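Putative hydrolase (Chloroflexus aurantiacus J-10-fl, PDB 3CMN) is a mostly helical putative hydrolase that probably works as a zincin-like metallopeptidase, captured here as the apoenzyme. Local coordinates at residues 22-27 / 78-83; 156-161 / 179-184; 268-273 / 322-327; 317-322 / 347-352. All coordinates share one frame; numbering follows the deposited sequence.

Contact 1: residues 22-27 / 78-83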
loop_
_atom_site.group_PDB
_atom_site.type_symbol
_atom_site.label_atom_id
_atom_site.label_comp_id
_atom_site.label_asym_id
_atom_site.label_seq_id
_atom_site.Cartn_x
_atom_site.Cartn_y
_atom_site.Cartn_z
ATOM N N GLN A 22 -1.989 -11.479 -24.059
ATOM C CA GLN A 22 -0.646 -11.180 -24.522
ATOM C C GLN A 22 0.031 -10.557 -23.304
ATOM O O GLN A 22 1.200 -10.820 -23.020
ATOM C CB GLN A 22 -0.669 -10.172 -25.673
ATOM C CG GLN A 22 0.688 -9.585 -25.947
ATOM C CD GLN A 22 1.704 -10.645 -26.303
ATOM O OE1 GLN A 22 1.635 -11.243 -27.377
ATOM N NE2 GLN A 22 2.652 -10.897 -25.395
ATOM N N ALA A 23 -0.732 -9.733 -22.592
ATOM C CA ALA A 23 -0.252 -9.069 -21.393
ATOM C C ALA A 23 0.139 -10.109 -20.344
ATOM O O ALA A 23 1.220 -10.041 -19.757
ATOM C CB ALA A 23 -1.328 -8.144 -20.847
ATOM N N ARG A 24 -0.737 -11.087 -20.130
ATOM C CA ARG A 24 -0.489 -12.149 -19.158
ATOM C C ARG A 24 0.815 -12.872 -19.454
ATOM O O ARG A 24 1.616 -13.098 -18.555
ATOM C CB ARG A 24 -1.645 -13.155 -19.148
ATOM C CG ARG A 24 -1.378 -14.404 -18.304
ATOM C CD ARG A 24 -2.504 -15.423 -18.462
ATOM N NE ARG A 24 -2.033 -16.809 -18.369
ATOM C CZ ARG A 24 -1.757 -17.430 -17.226
ATOM N NH1 ARG A 24 -1.908 -16.792 -16.071
ATOM N NH2 ARG A 24 -1.326 -18.687 -17.231
ATOM N N GLN A 25 1.023 -13.246 -20.713
ATOM C CA GLN A 25 2.249 -13.929 -21.113
ATOM C C GLN A 25 3.477 -13.069 -20.919
ATOM O O GLN A 25 4.504 -13.537 -20.433
ATOM C CB GLN A 25 2.152 -14.361 -22.567
ATOM C CG GLN A 25 1.423 -15.659 -22.708
ATOM C CD GLN A 25 2.040 -16.748 -21.838
ATOM O OE1 GLN A 25 3.227 -17.066 -21.966
ATOM N NE2 GLN A 25 1.236 -17.324 -20.947
ATOM N N ALA A 26 3.363 -11.804 -21.298
ATOM C CA ALA A 26 4.458 -10.851 -21.158
ATOM C C ALA A 26 4.838 -10.692 -19.684
ATOM O O ALA A 26 6.020 -10.616 -19.348
ATOM C CB ALA A 26 4.045 -9.496 -21.743
ATOM N N ALA A 27 3.828 -10.619 -18.819
ATOM C CA ALA A 27 4.048 -10.469 -17.384
ATOM C C ALA A 27 4.736 -11.696 -16.811
ATOM O O ALA A 27 5.715 -11.582 -16.080
ATOM C CB ALA A 27 2.716 -10.239 -16.665
ATOM N N ASP A 78 5.026 -16.708 -4.732
ATOM C CA ASP A 78 6.253 -16.614 -5.515
ATOM C C ASP A 78 5.741 -15.580 -6.528
ATOM O O ASP A 78 4.590 -15.133 -6.420
ATOM C CB ASP A 78 6.604 -17.928 -6.219
ATOM C CG ASP A 78 5.682 -18.232 -7.376
ATOM O OD1 ASP A 78 4.516 -18.570 -7.130
ATOM O OD2 ASP A 78 6.119 -18.120 -8.544
ATOM N N ARG A 79 6.556 -15.204 -7.507
ATOM C CA ARG A 79 6.134 -14.193 -8.478
ATOM C C ARG A 79 4.996 -14.641 -9.389
ATOM O O ARG A 79 4.162 -13.833 -9.787
ATOM C CB ARG A 79 7.331 -13.739 -9.317
ATOM C CG ARG A 79 8.406 -13.059 -8.485
ATOM C CD ARG A 79 9.620 -12.711 -9.308
ATOM N NE ARG A 79 10.688 -12.196 -8.457
ATOM C CZ ARG A 79 11.962 -12.128 -8.823
ATOM N NH1 ARG A 79 12.323 -12.548 -10.025
ATOM N NH2 ARG A 79 12.865 -11.650 -7.988
ATOM N N ARG A 80 4.959 -15.928 -9.711
ATOM C CA ARG A 80 3.913 -16.449 -10.573
ATOM C C ARG A 80 2.564 -16.395 -9.856
ATOM O O ARG A 80 1.550 -15.990 -10.436
ATOM C CB ARG A 80 4.233 -17.886 -10.978
ATOM C CG ARG A 80 3.210 -18.489 -11.911
ATOM C CD ARG A 80 3.577 -19.899 -12.302
ATOM N NE ARG A 80 2.750 -20.354 -13.416
ATOM C CZ ARG A 80 1.525 -20.856 -13.300
ATOM N NH1 ARG A 80 0.955 -20.990 -12.107
ATOM N NH2 ARG A 80 0.868 -21.219 -14.392
ATOM N N GLU A 81 2.553 -16.808 -8.594
ATOM C CA GLU A 81 1.319 -16.783 -7.823
ATOM C C GLU A 81 0.862 -15.350 -7.599
ATOM O O GLU A 81 -0.332 -15.065 -7.622
ATOM C CB GLU A 81 1.504 -17.504 -6.492
ATOM C CG GLU A 81 1.826 -18.980 -6.657
ATOM C CD GLU A 81 2.155 -19.651 -5.345
ATOM O OE1 GLU A 81 2.967 -19.083 -4.576
ATOM O OE2 GLU A 81 1.612 -20.747 -5.084
ATOM N N TRP A 82 1.805 -14.438 -7.398
ATOM C CA TRP A 82 1.413 -13.057 -7.205
ATOM C C TRP A 82 0.669 -12.570 -8.452
ATOM O O TRP A 82 -0.359 -11.897 -8.348
ATOM C CB TRP A 82 2.632 -12.165 -6.940
ATOM C CG TRP A 82 2.249 -10.734 -6.737
ATOM C CD1 TRP A 82 1.732 -10.175 -5.604
ATOM C CD2 TRP A 82 2.270 -9.695 -7.726
ATOM N NE1 TRP A 82 1.428 -8.854 -5.828
ATOM C CE2 TRP A 82 1.746 -8.531 -7.120
ATOM C CE3 TRP A 82 2.681 -9.634 -9.065
ATOM C CZ2 TRP A 82 1.618 -7.315 -7.808
ATOM C CZ3 TRP A 82 2.557 -8.428 -9.753
ATOM C CH2 TRP A 82 2.027 -7.281 -9.118
ATOM N N LEU A 83 1.189 -12.929 -9.624
ATOM C CA LEU A 83 0.600 -12.547 -10.906
ATOM C C LEU A 83 -0.772 -13.165 -11.171
ATOM O O LEU A 83 -1.705 -12.465 -11.542
ATOM C CB LEU A 83 1.540 -12.925 -12.059
ATOM C CG LEU A 83 2.733 -12.017 -12.357
ATOM C CD1 LEU A 83 3.605 -12.696 -13.413
ATOM C CD2 LEU A 83 2.249 -10.648 -12.852
#
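The guanidinium groups of R24 and R80 are the flat groups that meet here: R80 NH2 lies at the edge of the R24 group, near its plane, while R24 NH2 approaches the R80 group obliquely. R24 NH2 and R80 NH2 stay 4.4 Å apart, and a nearby acid probably offsets their like charge, since E84 makes a salt bridge to R24 NH1 and a long, weak ion pair with R80 NH2. The rest of the contact is the packing of L83 on A27. L83 has its CG anti to the carbonyl carbon (chi1 -79°), which sets its two methyls against A27: CD2 meets A27 CB at 3.9 Å, whereas CD1 rests on the backbone, 3.6 Å from A27 O. L131 of helix 120-135 also packs on L83. At the start of helix 79-92, R80 N donates to D78 OD2 at 2.7 Å, meeting it from above the carboxylate plane. Separately, E81 OE1 accepts from D78 N at 3.1 Å with its anti lone pair; the return bond, E81 N to D78 OD1, is less sure because OD1 is crowded in the model. These two bonds make a capping box, beside plain helix-helix packing.

Contact 2: residues 156-161 / 179-184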
loop_
_atom_site.group_PDB
_atom_site.type_symbol
_atom_site.label_atom_id
_atom_site.label_comp_id
_atom_site.label_asym_id
_atom_site.label_seq_id
_atom_site.Cartn_x
_atom_site.Cartn_y
_atom_site.Cartn_z
ATOM N N LEU A 156 -3.650 -12.328 4.362
ATOM C CA LEU A 156 -2.530 -11.513 3.907
ATOM C C LEU A 156 -1.574 -12.419 3.151
ATOM O O LEU A 156 -1.465 -13.605 3.461
ATOM C CB LEU A 156 -1.797 -10.875 5.093
ATOM C CG LEU A 156 -2.465 -9.687 5.793
ATOM C CD1 LEU A 156 -1.658 -9.300 7.020
ATOM C CD2 LEU A 156 -2.551 -8.498 4.838
ATOM N N TYR A 157 -0.905 -11.873 2.140
ATOM C CA TYR A 157 0.072 -12.657 1.386
ATOM C C TYR A 157 1.401 -11.941 1.410
ATOM O O TYR A 157 1.465 -10.730 1.598
ATOM C CB TYR A 157 -0.380 -12.926 -0.066
ATOM C CG TYR A 157 -0.516 -11.712 -0.979
ATOM C CD1 TYR A 157 0.612 -11.011 -1.426
ATOM C CD2 TYR A 157 -1.777 -11.290 -1.426
ATOM C CE1 TYR A 157 0.489 -9.917 -2.296
ATOM C CE2 TYR A 157 -1.911 -10.197 -2.302
ATOM C CZ TYR A 157 -0.777 -9.516 -2.729
ATOM O OH TYR A 157 -0.900 -8.419 -3.560
ATOM N N PHE A 158 2.462 -12.712 1.241
ATOM C CA PHE A 158 3.813 -12.186 1.241
ATOM C C PHE A 158 4.527 -12.821 0.065
ATOM O O PHE A 158 4.454 -14.029 -0.116
ATOM C CB PHE A 158 4.521 -12.560 2.555
ATOM C CG PHE A 158 3.768 -12.130 3.795
ATOM C CD1 PHE A 158 2.710 -12.883 4.285
ATOM C CD2 PHE A 158 4.093 -10.939 4.446
ATOM C CE1 PHE A 158 1.979 -12.456 5.406
ATOM C CE2 PHE A 158 3.373 -10.500 5.563
ATOM C CZ PHE A 158 2.312 -11.262 6.044
ATOM N N VAL A 159 5.154 -12.009 -0.760
ATOM C CA VAL A 159 5.948 -12.570 -1.847
ATOM C C VAL A 159 7.373 -12.855 -1.386
ATOM O O VAL A 159 8.277 -12.088 -1.656
ATOM C CB VAL A 159 5.963 -11.638 -3.072
ATOM C CG1 VAL A 159 6.484 -12.376 -4.296
ATOM C CG2 VAL A 159 4.573 -11.076 -3.331
ATOM N N GLU A 160 7.535 -13.907 -0.592
ATOM C CA GLU A 160 8.756 -14.265 0.119
ATOM C C GLU A 160 9.976 -14.137 -0.785
ATOM O O GLU A 160 11.040 -13.723 -0.268
ATOM C CB GLU A 160 8.654 -15.684 0.681
ATOM C CG GLU A 160 9.175 -15.827 2.103
ATOM C CD GLU A 160 10.687 -15.927 2.163
ATOM O OE1 GLU A 160 11.275 -16.561 1.263
ATOM O OE2 GLU A 160 11.281 -15.371 3.109
ATOM N N PRO A 161 9.946 -14.538 -2.043
ATOM C CA PRO A 161 11.149 -14.447 -2.876
ATOM C C PRO A 161 11.739 -13.048 -2.931
ATOM O O PRO A 161 12.946 -12.880 -2.776
ATOM C CB PRO A 161 10.668 -14.939 -4.241
ATOM C CG PRO A 161 9.603 -15.952 -3.878
ATOM C CD PRO A 161 8.858 -15.242 -2.755
ATOM N N LEU A 179 9.289 -9.488 10.302
ATOM C CA LEU A 179 8.333 -9.052 11.308
ATOM C C LEU A 179 8.011 -7.606 10.959
ATOM O O LEU A 179 6.881 -7.157 11.110
ATOM C CB LEU A 179 8.909 -9.125 12.728
ATOM C CG LEU A 179 7.984 -8.527 13.806
ATOM C CD1 LEU A 179 6.641 -9.275 13.798
ATOM C CD2 LEU A 179 8.641 -8.607 15.183
ATOM N N TRP A 180 9.018 -6.891 10.477
ATOM C CA TRP A 180 8.861 -5.503 10.080
ATOM C C TRP A 180 7.820 -5.444 8.959
ATOM O O TRP A 180 6.920 -4.605 8.971
ATOM C CB TRP A 180 10.193 -4.944 9.577
ATOM C CG TRP A 180 10.110 -3.520 9.095
ATOM C CD1 TRP A 180 10.207 -2.393 9.856
ATOM C CD2 TRP A 180 9.881 -3.074 7.747
ATOM N NE1 TRP A 180 10.058 -1.274 9.070
ATOM C CE2 TRP A 180 9.855 -1.662 7.773
ATOM C CE3 TRP A 180 9.693 -3.731 6.522
ATOM C CZ2 TRP A 180 9.649 -0.889 6.621
ATOM C CZ3 TRP A 180 9.488 -2.961 5.375
ATOM C CH2 TRP A 180 9.468 -1.555 5.436
ATOM N N ILE A 181 7.955 -6.353 8.001
ATOM C CA ILE A 181 7.058 -6.448 6.860
ATOM C C ILE A 181 5.648 -6.833 7.265
ATOM O O ILE A 181 4.672 -6.296 6.749
ATOM C CB ILE A 181 7.605 -7.463 5.836
ATOM C CG1 ILE A 181 8.734 -6.800 5.047
ATOM C CG2 ILE A 181 6.502 -7.946 4.906
ATOM C CD1 ILE A 181 9.467 -7.732 4.144
ATOM N N THR A 182 5.541 -7.771 8.188
ATOM C CA THR A 182 4.240 -8.202 8.655
ATOM C C THR A 182 3.530 -7.046 9.354
ATOM O O THR A 182 2.344 -6.816 9.140
ATOM C CB THR A 182 4.382 -9.398 9.609
ATOM O OG1 THR A 182 4.953 -10.503 8.891
ATOM C CG2 THR A 182 3.033 -9.794 10.182
ATOM N N LEU A 183 4.269 -6.310 10.179
ATOM C CA LEU A 183 3.718 -5.173 10.906
ATOM C C LEU A 183 3.246 -4.103 9.932
ATOM O O LEU A 183 2.186 -3.507 10.089
ATOM C CB LEU A 183 4.776 -4.588 11.835
ATOM C CG LEU A 183 5.105 -5.413 13.072
ATOM C CD1 LEU A 183 6.267 -4.777 13.813
ATOM C CD2 LEU A 183 3.868 -5.505 13.960
ATOM N N HIS A 184 4.060 -3.859 8.921
ATOM C CA HIS A 184 3.736 -2.879 7.913
ATOM C C HIS A 184 2.457 -3.332 7.173
ATOM O O HIS A 184 1.542 -2.552 6.934
ATOM C CB HIS A 184 4.933 -2.769 6.976
ATOM C CG HIS A 184 4.746 -1.795 5.863
ATOM N ND1 HIS A 184 4.780 -2.173 4.537
ATOM C CD2 HIS A 184 4.534 -0.459 5.871
ATOM C CE1 HIS A 184 4.597 -1.110 3.777
ATOM N NE2 HIS A 184 4.446 -0.058 4.559
#
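T182 OG1 is hydrogen-bonded to the carbonyl oxygen of R178, one turn earlier in its own helix, and T182 OG1 itself lies 3.7 Å from F158 CE2 across the contact. With OG1 anti to the carbonyl carbon (chi1 -63°), the hydroxyl stands beside the backbone N, where it can reach that carbonyl and still border the ring. It comes to the ring obliquely, and the two side chains cross at about a right angle; T182 CA adds a contact with F158 CE2 at 3.9 Å. I181 meets the ring differently: its branch methyl CG2 sits at the edge, in the ring plane, 3.9 Å from F158 CD2, and the two side chains run past one another in opposite directions. No hydrogen bond links the segments. A serine in place of F158 would probably open a gap beside I181 CG2 and leave T182 without its aromatic neighbour. Helix 174-193 carries an HExxH pattern (H184, E185, H188) consistent with a zincin. Y48 of helix 41-63 stacks on the F158 ring, and I163 of helix 160-169 touches both F158 and I181. Strand 155-158, paired in parallel with strand 73-76, is thereby packed against helix 174-193.

Contact 3: residues 268-273 / 322-327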
loop_
_atom_site.group_PDB
_atom_site.type_symbol
_atom_site.label_atom_id
_atom_site.label_comp_id
_atom_site.label_asym_id
_atom_site.label_seq_id
_atom_site.Cartn_x
_atom_site.Cartn_y
_atom_site.Cartn_z
ATOM N N GLY A 268 0.642 5.088 8.784
ATOM C CA GLY A 268 1.151 3.733 8.860
ATOM C C GLY A 268 2.589 3.722 9.338
ATOM O O GLY A 268 2.982 2.842 10.101
ATOM N N ASN A 269 3.377 4.701 8.895
ATOM C CA ASN A 269 4.775 4.779 9.304
ATOM C C ASN A 269 4.882 5.221 10.759
ATOM O O ASN A 269 5.902 5.000 11.410
ATOM C CB ASN A 269 5.569 5.743 8.408
ATOM C CG ASN A 269 5.848 5.166 7.016
ATOM O OD1 ASN A 269 6.103 3.965 6.867
ATOM N ND2 ASN A 269 5.816 6.024 5.996
ATOM N N HIS A 270 3.826 5.844 11.269
ATOM C CA HIS A 270 3.823 6.298 12.646
ATOM C C HIS A 270 3.553 5.125 13.578
ATOM O O HIS A 270 4.151 5.012 14.650
ATOM C CB HIS A 270 2.749 7.356 12.870
ATOM C CG HIS A 270 2.707 7.863 14.274
ATOM N ND1 HIS A 270 3.586 8.816 14.746
ATOM C CD2 HIS A 270 1.939 7.500 15.328
ATOM C CE1 HIS A 270 3.360 9.018 16.031
ATOM N NE2 HIS A 270 2.367 8.231 16.408
ATOM N N VAL A 271 2.628 4.265 13.174
ATOM C CA VAL A 271 2.285 3.096 13.962
ATOM C C VAL A 271 3.500 2.162 13.981
ATOM O O VAL A 271 3.727 1.446 14.951
ATOM C CB VAL A 271 1.057 2.369 13.359
ATOM C CG1 VAL A 271 0.653 1.203 14.238
ATOM C CG2 VAL A 271 -0.108 3.345 13.213
ATOM N N MET A 272 4.281 2.181 12.904
ATOM C CA MET A 272 5.479 1.351 12.816
ATOM C C MET A 272 6.465 1.737 13.921
ATOM O O MET A 272 6.973 0.878 14.644
ATOM C CB MET A 272 6.140 1.518 11.441
ATOM C CG MET A 272 5.486 0.696 10.334
ATOM S SD MET A 272 5.288 -1.032 10.830
ATOM C CE MET A 272 7.046 -1.520 11.056
ATOM N N ASN A 273 6.722 3.035 14.046
ATOM C CA ASN A 273 7.629 3.557 15.058
ATOM C C ASN A 273 7.191 3.225 16.481
ATOM O O ASN A 273 8.023 2.939 17.342
ATOM C CB ASN A 273 7.731 5.071 14.925
ATOM C CG ASN A 273 8.620 5.496 13.791
ATOM O OD1 ASN A 273 9.841 5.396 13.876
ATOM N ND2 ASN A 273 8.015 5.975 12.715
ATOM N N ALA A 322 5.427 13.499 8.788
ATOM C CA ALA A 322 5.728 14.650 9.630
ATOM C C ALA A 322 4.417 15.297 10.036
ATOM O O ALA A 322 4.318 15.904 11.105
ATOM C CB ALA A 322 6.593 15.644 8.874
ATOM N N PHE A 323 3.410 15.174 9.177
ATOM C CA PHE A 323 2.094 15.716 9.483
ATOM C C PHE A 323 1.625 15.008 10.750
ATOM O O PHE A 323 1.321 15.642 11.753
ATOM C CB PHE A 323 1.106 15.434 8.339
ATOM C CG PHE A 323 -0.338 15.632 8.722
ATOM C CD1 PHE A 323 -0.948 16.876 8.589
ATOM C CD2 PHE A 323 -1.069 14.586 9.286
ATOM C CE1 PHE A 323 -2.265 17.073 9.020
ATOM C CE2 PHE A 323 -2.375 14.778 9.720
ATOM C CZ PHE A 323 -2.973 16.022 9.586
ATOM N N VAL A 324 1.598 13.683 10.692
ATOM C CA VAL A 324 1.153 12.872 11.817
ATOM C C VAL A 324 2.040 12.998 13.053
ATOM O O VAL A 324 1.534 13.006 14.174
ATOM C CB VAL A 324 1.060 11.383 11.419
ATOM C CG1 VAL A 324 0.528 10.565 12.582
ATOM C CG2 VAL A 324 0.147 11.224 10.216
ATOM N N ASN A 325 3.356 13.083 12.859
ATOM C CA ASN A 325 4.264 13.210 13.995
ATOM C C ASN A 325 4.019 14.554 14.647
ATOM O O ASN A 325 3.976 14.672 15.871
ATOM C CB ASN A 325 5.725 13.102 13.550
ATOM C CG ASN A 325 6.133 11.677 13.215
ATOM O OD1 ASN A 325 5.688 10.719 13.858
ATOM N ND2 ASN A 325 6.999 11.529 12.216
ATOM N N ALA A 326 3.843 15.569 13.814
ATOM C CA ALA A 326 3.575 16.904 14.296
ATOM C C ALA A 326 2.348 16.890 15.208
ATOM O O ALA A 326 2.482 17.050 16.424
ATOM C CB ALA A 326 3.343 17.836 13.124
ATOM N N VAL A 327 1.162 16.670 14.638
ATOM C CA VAL A 327 -0.061 16.672 15.439
ATOM C C VAL A 327 -0.005 15.728 16.635
ATOM O O VAL A 327 -0.496 16.066 17.708
ATOM C CB VAL A 327 -1.348 16.369 14.575
ATOM C CG1 VAL A 327 -1.145 16.865 13.163
ATOM C CG2 VAL A 327 -1.705 14.892 14.606
#
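Helices 248-279 and 319-331 come together with H270 and N325 as the nearest pair of backbone positions, their CA atoms 7.1 Å apart. The CG of H270 is anti to the backbone N, and the imidazole reaches across to the other helix, where two consecutive residues receive it in different ways. N325 takes the edge: H270 ND1 donates to N325 OD1 at 3.0 Å, with an N-H...O angle of 154°. The oxygen lies almost exactly in the ring plane, whereas the donor is tilted 23° from the carbonyl plane of the amide, and ring and amide planes stand 53° apart. V324 takes a face instead, its CG1 lying over the ring 4.2 Å from the centroid in a CH-pi contact and also 3.9 Å from H270 CB. Y62 of helix 41-63 and V328 of helix 319-331 touch H270 as well. Replacing H270 with a leucine would remove the ND1 donor and is likely to leave N325 OD1 without this bond and V324 CG1 without an aromatic face. Because ND1 carries the proton in this bond, a neutral H270 would be the ND1-H tautomer. The bond and the methyl packed over the face together should restrict rotation of the ring, and the polar link probably gives the helix pairing a directional element.

Contact 4: residues 317-322 / 347-352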
loop_
_atom_site.group_PDB
_atom_site.type_symbol
_atom_site.label_atom_id
_atom_site.label_comp_id
_atom_site.label_asym_id
_atom_site.label_seq_id
_atom_site.Cartn_x
_atom_site.Cartn_y
_atom_site.Cartn_z
ATOM N N TYR A 317 7.892 11.429 1.198
ATOM C CA TYR A 317 7.735 10.761 2.484
ATOM C C TYR A 317 7.935 11.863 3.501
ATOM O O TYR A 317 8.346 12.970 3.140
ATOM C CB TYR A 317 8.791 9.680 2.666
ATOM N N GLN A 318 7.669 11.563 4.766
ATOM C CA GLN A 318 7.788 12.554 5.833
ATOM C C GLN A 318 6.660 13.557 5.631
ATOM O O GLN A 318 6.026 13.977 6.595
ATOM C CB GLN A 318 9.147 13.271 5.781
ATOM N N GLN A 319 6.408 13.938 4.377
ATOM C CA GLN A 319 5.339 14.877 4.083
ATOM C C GLN A 319 4.121 14.408 4.883
ATOM O O GLN A 319 3.611 15.128 5.748
ATOM C CB GLN A 319 5.032 14.866 2.591
ATOM C CG GLN A 319 5.343 16.172 1.870
ATOM C CD GLN A 319 5.196 16.049 0.365
ATOM O OE1 GLN A 319 5.904 15.271 -0.276
ATOM N NE2 GLN A 319 4.270 16.816 -0.207
ATOM N N GLY A 320 3.689 13.178 4.612
ATOM C CA GLY A 320 2.550 12.624 5.316
ATOM C C GLY A 320 2.897 12.099 6.695
ATOM O O GLY A 320 2.016 11.957 7.545
ATOM N N GLU A 321 4.174 11.816 6.932
ATOM C CA GLU A 321 4.599 11.288 8.227
ATOM C C GLU A 321 4.854 12.394 9.253
ATOM O O GLU A 321 4.540 12.246 10.432
ATOM C CB GLU A 321 5.860 10.434 8.059
ATOM C CG GLU A 321 5.902 9.243 9.012
ATOM C CD GLU A 321 7.205 8.479 8.951
ATOM O OE1 GLU A 321 7.657 8.153 7.835
ATOM O OE2 GLU A 321 7.772 8.194 10.024
ATOM N N ALA A 322 5.427 13.499 8.788
ATOM C CA ALA A 322 5.728 14.650 9.630
ATOM C C ALA A 322 4.417 15.297 10.036
ATOM O O ALA A 322 4.318 15.904 11.105
ATOM C CB ALA A 322 6.593 15.644 8.874
ATOM N N PRO A 347 -6.628 15.420 6.049
ATOM C CA PRO A 347 -6.065 16.735 5.742
ATOM C C PRO A 347 -5.939 16.919 4.239
ATOM O O PRO A 347 -5.959 15.943 3.482
ATOM C CB PRO A 347 -4.701 16.688 6.414
ATOM C CG PRO A 347 -4.304 15.259 6.215
ATOM C CD PRO A 347 -5.592 14.512 6.568
ATOM N N SER A 348 -5.834 18.171 3.810
ATOM C CA SER A 348 -5.651 18.461 2.397
ATOM C C SER A 348 -4.141 18.324 2.234
ATOM O O SER A 348 -3.431 18.114 3.224
ATOM C CB SER A 348 -6.074 19.894 2.088
ATOM O OG SER A 348 -5.262 20.817 2.796
ATOM N N MET A 349 -3.637 18.427 1.008
ATOM C CA MET A 349 -2.196 18.341 0.827
ATOM C C MET A 349 -1.576 19.515 1.578
ATOM O O MET A 349 -0.496 19.401 2.155
ATOM C CB MET A 349 -1.825 18.378 -0.660
ATOM C CG MET A 349 -1.813 16.997 -1.312
ATOM S SD MET A 349 -0.763 15.805 -0.428
ATOM C CE MET A 349 0.761 16.672 -0.441
ATOM N N ASP A 350 -2.285 20.637 1.588
ATOM C CA ASP A 350 -1.835 21.831 2.298
ATOM C C ASP A 350 -1.710 21.563 3.792
ATOM O O ASP A 350 -0.674 21.846 4.397
ATOM C CB ASP A 350 -2.815 22.980 2.082
ATOM C CG ASP A 350 -2.456 23.830 0.886
ATOM O OD1 ASP A 350 -1.320 24.355 0.855
ATOM O OD2 ASP A 350 -3.301 23.974 -0.022
ATOM N N GLU A 351 -2.768 21.012 4.387
ATOM C CA GLU A 351 -2.762 20.707 5.815
ATOM C C GLU A 351 -1.640 19.726 6.142
ATOM O O GLU A 351 -1.073 19.765 7.230
ATOM C CB GLU A 351 -4.129 20.157 6.239
ATOM C CG GLU A 351 -5.227 21.210 6.130
ATOM C CD GLU A 351 -6.625 20.664 6.361
ATOM O OE1 GLU A 351 -7.044 19.751 5.615
ATOM O OE2 GLU A 351 -7.312 21.153 7.286
ATOM N N ILE A 352 -1.313 18.851 5.198
ATOM C CA ILE A 352 -0.233 17.898 5.404
ATOM C C ILE A 352 1.086 18.667 5.481
ATOM O O ILE A 352 2.003 18.277 6.209
ATOM C CB ILE A 352 -0.194 16.846 4.256
ATOM C CG1 ILE A 352 -1.035 15.637 4.657
ATOM C CG2 ILE A 352 1.240 16.419 3.943
ATOM C CD1 ILE A 352 -1.177 14.599 3.573
#
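This is a buried van der Waals contact without hydrogen bonds between the segments, in which methyls of M349 and I352, on the short helix 349-353, rest on Q319 and the backbone of segment 317-322. The closest backbone positions are G320 and I352, with CA atoms 6.0 Å apart. The CB of I352 points toward the opposite segment, and its branch methyl does the touching: CG2 lies 3.2 Å from Q319 O and reaches G320 N at 4.1 Å. M349 supplies the second touch. Its chain is bent at chi2 (-54°) and chi3 (-56°), which folds the terminal methyl round so that CE comes 3.5 Å from Q319 NE2. The Q319 chain, extended beyond CG, crosses that of M349 at about a right angle. I352 also packs on F323 and on S262 of helix 248-279, while M349 touches D255 of that helix. S348 OG accepts from E351 N at 3.0 Å in a nearly straight bond (167°), and E351 OE1 accepts from S348 N at 2.7 Å through its anti lone pair. The reciprocal bonds of S348 and E351 are those of a capping box, here closing the N-terminus of helix 349-353.

Overall arrangement
Contacts 1 and 2 have centres 20 Å apart and meet through W82 and Y157, whose NE1 and OH atoms lie 3.3 Å apart in a probable hydrogen bond. Contacts 2 and 3 are equally spaced and joined by M272, whose CE packs 3.5 Å from W180 CD1. Contacts 3 and 4 share A322 and helix 319-331; their centres are 10 Å apart, and F323 CD1 packs 3.2 Å from E351 O. Contact 1 lies across the chain's centre from contacts 3 and 4, about 35 Å from each between centres. Contact 2 includes H184, which with E185 and H188 forms an HExxH pattern consistent with a zincin active site, although no metal is bound there.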